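Local coordinates for protein diacylglycerol kinase (PDB 3S40) that probably phosphorylates diacylglycerol with ATP to give phosphatidic acid, at residues 33-36 with 37-41; 50-53 with 54-58. All blocks are in the same frame, centred on the assembly; numbering follows the deposited sequence.

Interaction 1 of 2, residues 33-36 with 37-41; sequences PPLA and AAFPD
Leu35 and Phe39, one helical turn apart, meet through their side chains at the C-terminal end of helix 24-38, the helix of a beta-alpha-beta unit that links strands 11-15 and 42-46 of the parallel sheet in the kinase catalytic domain. The inner side is closely packed. Leu35 CD2 touches Phe39 CE2 at 3.8 Å, the two side chains crossing at a slant rather than stacking. Phe39 has CG anti to its own carbonyl carbon (chi1 -51°), which lays the ring back along the last turn and brings Phe39 CD2 to 3.4 Å from Leu35 O. Ala38 CB sits over the centre of one ring face. Around this pair the fold closes in: Ile120 of helix 113-120 touches both side chains, while Leu35 reaches Ile68 and Phe39 reaches Leu66 on strand 66-71.

Between the packed and the open sides lies Pro34, partly exposed, whose ring touches Ala117 and Lys118 and whose carbonyl oxygen accepts Ala38 N at 3.0 Å. The other side of the turn is looser, with Pro33, Ala36 and Ala37 exposed, although Ala36, like Leu35, still touches Leu42 of strand 42-46. What crosses here is mainly backbone: Ala37 N donates to Pro33 O at 2.8 Å, and Ala37 CB lies 3.4 Å from Pro33 O. Having no N-H, the two prolines cannot bond back to the preceding turn, and the helix is kinked there.

Phe39 is the first residue to leave helical backbone angles, and Asp41 already pairs through its backbone with Val11. The last turn is finished on one carbonyl: Leu35 O accepts Phe39 N at 2.9 Å and also receives a weak bond from Ala38 N at 3.2 Å.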
# COMPACT_ATOMS: atom_id res chain seq x y z
N PRO A 33 22.71 6.00 -11.09
CA PRO A 33 23.19 6.11 -12.47
C PRO A 33 22.17 5.87 -13.59
O PRO A 33 22.09 6.71 -14.49
CB PRO A 33 24.34 5.09 -12.52
CG PRO A 33 24.88 5.13 -11.12
CD PRO A 33 23.64 5.24 -10.25
N PRO A 34 21.42 4.75 -13.56
CA PRO A 34 20.40 4.61 -14.60
C PRO A 34 19.39 5.76 -14.58
O PRO A 34 18.95 6.21 -15.64
CB PRO A 34 19.70 3.28 -14.26
CG PRO A 34 20.15 2.92 -12.88
CD PRO A 34 21.47 3.59 -12.65
N LEU A 35 19.05 6.26 -13.40
CA LEU A 35 18.12 7.36 -13.32
C LEU A 35 18.75 8.63 -13.89
O LEU A 35 18.12 9.36 -14.66
CB LEU A 35 17.70 7.59 -11.86
CG LEU A 35 17.03 6.36 -11.23
CD1 LEU A 35 16.70 6.64 -9.77
CD2 LEU A 35 15.77 5.99 -12.01
N ALA A 36 20.00 8.88 -13.53
CA ALA A 36 20.63 10.10 -14.00
C ALA A 36 20.83 10.04 -15.52
O ALA A 36 20.76 11.05 -16.20
CB ALA A 36 21.96 10.35 -13.24
N ALA A 37 21.06 8.84 -16.05
CA ALA A 37 21.23 8.69 -17.49
C ALA A 37 19.93 8.91 -18.23
O ALA A 37 19.92 9.46 -19.32
CB ALA A 37 21.79 7.31 -17.83
N ALA A 38 18.83 8.45 -17.63
CA ALA A 38 17.54 8.45 -18.29
C ALA A 38 16.85 9.81 -18.20
O ALA A 38 16.22 10.24 -19.15
CB ALA A 38 16.63 7.36 -17.73
N PHE A 39 17.00 10.48 -17.05
CA PHE A 39 16.27 11.72 -16.81
C PHE A 39 17.18 12.97 -16.73
O PHE A 39 17.86 13.18 -15.74
CB PHE A 39 15.45 11.59 -15.52
CG PHE A 39 14.59 10.34 -15.47
CD1 PHE A 39 13.61 10.12 -16.44
CD2 PHE A 39 14.74 9.41 -14.46
CE1 PHE A 39 12.80 8.99 -16.39
CE2 PHE A 39 13.94 8.28 -14.40
CZ PHE A 39 12.96 8.07 -15.38
N PRO A 40 17.15 13.81 -17.76
CA PRO A 40 18.11 14.93 -17.85
C PRO A 40 17.94 16.03 -16.78
O PRO A 40 18.77 16.93 -16.72
CB PRO A 40 17.83 15.49 -19.25
CG PRO A 40 16.40 15.19 -19.48
CD PRO A 40 16.17 13.84 -18.85
N ASP A 41 16.89 15.96 -15.97
CA ASP A 41 16.71 16.89 -14.85
C ASP A 41 16.25 16.12 -13.64
O ASP A 41 15.06 15.81 -13.49
CB ASP A 41 15.71 17.99 -15.19
CG ASP A 41 15.54 19.03 -14.07
OD1 ASP A 41 15.78 18.72 -12.88
OD2 ASP A 41 15.13 20.16 -14.38

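Interaction 2 of 2, residues 50-53 with 54-58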
# COMPACT_ATOMS: atom_id res chain seq x y z
N GLN A 50 11.92 11.65 10.36
CA GLN A 50 10.53 11.32 10.11
C GLN A 50 9.75 12.57 9.71
O GLN A 50 9.89 13.62 10.32
CB GLN A 50 9.92 10.71 11.38
CG GLN A 50 8.45 10.35 11.27
CD GLN A 50 7.85 9.93 12.60
OE1 GLN A 50 8.50 10.03 13.65
NE2 GLN A 50 6.61 9.46 12.57
N GLY A 51 8.94 12.45 8.66
CA GLY A 51 8.18 13.58 8.17
C GLY A 51 8.80 14.25 6.95
O GLY A 51 8.08 14.87 6.16
N ASP A 52 10.12 14.12 6.77
CA ASP A 52 10.80 14.76 5.63
C ASP A 52 10.26 14.32 4.26
O ASP A 52 10.07 15.14 3.37
CB ASP A 52 12.30 14.51 5.68
CG ASP A 52 13.01 15.37 6.72
OD1 ASP A 52 12.35 16.24 7.33
OD2 ASP A 52 14.23 15.18 6.91
N ALA A 53 10.06 13.03 4.09
CA ALA A 53 9.57 12.53 2.82
C ALA A 53 8.22 13.18 2.51
O ALA A 53 7.98 13.67 1.42
CB ALA A 53 9.49 10.99 2.83
N THR A 54 7.35 13.22 3.51
CA THR A 54 6.05 13.89 3.36
C THR A 54 6.23 15.36 2.96
O THR A 54 5.57 15.83 2.05
CB THR A 54 5.22 13.80 4.67
OG1 THR A 54 5.03 12.43 5.04
CG2 THR A 54 3.87 14.48 4.50
N LYS A 55 7.12 16.07 3.65
CA LYS A 55 7.33 17.48 3.33
C LYS A 55 7.93 17.67 1.95
O LYS A 55 7.60 18.63 1.27
CB LYS A 55 8.21 18.18 4.37
CG LYS A 55 7.56 18.30 5.72
CD LYS A 55 8.55 18.70 6.78
CE LYS A 55 7.96 18.51 8.18
NZ LYS A 55 8.90 18.98 9.25
N TYR A 56 8.82 16.77 1.52
CA TYR A 56 9.44 16.93 0.21
C TYR A 56 8.38 16.70 -0.86
O TYR A 56 8.32 17.44 -1.85
CB TYR A 56 10.59 15.96 -0.02
CG TYR A 56 11.78 16.09 0.90
CD1 TYR A 56 12.04 17.25 1.60
CD2 TYR A 56 12.67 15.01 1.05
CE1 TYR A 56 13.16 17.35 2.45
CE2 TYR A 56 13.77 15.10 1.88
CZ TYR A 56 14.02 16.27 2.57
OH TYR A 56 15.12 16.32 3.40
N CYS A 57 7.54 15.69 -0.65
CA CYS A 57 6.48 15.40 -1.61
C CYS A 57 5.61 16.61 -1.79
O CYS A 57 5.32 17.01 -2.92
CB CYS A 57 5.62 14.20 -1.18
SG CYS A 57 6.44 12.60 -1.46
N GLN A 58 5.19 17.19 -0.68
CA GLN A 58 4.28 18.33 -0.71
C GLN A 58 4.93 19.57 -1.32
O GLN A 58 4.28 20.32 -2.03
CB GLN A 58 3.72 18.62 0.69
CG GLN A 58 2.69 17.54 1.06
CD GLN A 58 2.15 17.65 2.47
OE1 GLN A 58 2.72 18.34 3.32
NE2 GLN A 58 1.06 16.95 2.73
O HOH W 1 10.56 16.51 9.26
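Backbone hydrogen bonds start the first turn of helix 52-60: Lys55 N donates to Gly51 O at 2.9 Å, Tyr56 N to Asp52 O at 2.8 Å, and Cys57 N to Ala53 O.

The aromatic contact belongs to Tyr56. Its CG, anti to the carbonyl carbon (chi1 -63°), folds the ring back toward the start of the helix, where Asp52 O stands 3.1 Å above one face, displaced toward the rim. The Asp52 and Tyr56 side chains run side by side in the same direction, carboxylate and ring planes 27° apart, with Asp52 CB 4.0 Å from Tyr56 CZ.

The arrangement is a helix N-terminus, with Gly51 at the N-cap (phi 100°), in the alpha/beta domain built on the parallel sheet. The helix packs against helix 73-83 and strand 11-15: Cys57 touches Cys79, Leu83 and Ile14, Tyr56 also lies on Ile14, and Ala53 meets Glu78.

Polar ends are held largely from outside the turn. Asp52 OD2 accepts the backbone N-H groups of Lys48 and Glu49, Tyr56 OH bonds to His46 O, and Thr54 OG1 to Glu78 O. One water joins Gln50 O, Asp52 OD1 and Lys55 NZ, donating to Asp52 OD1 at 2.6 Å and to Gln50 O while accepting from Lys55 NZ at 3.0 Å; the extended lysine chain passes over Gly51 O to reach it.

From the N terminus, strand 11-15 leads into helix 24-38, and interaction 1 forms as that helix ends, turning the chain toward edge strand 42-46. Interaction 2 follows after that strand and a short loop, where helix 52-60 begins. The two are in series, neither nested nor crossed, and each is a local contact along its helix, closing no long loop. The centres of interaction 1 and interaction 2 lie about 23 Å apart, and the two do not touch. The first lies against helix 113-120, the second against helix 73-83. Strand 42-46 thus runs between a helix C terminus and a helix N terminus within one catalytic domain.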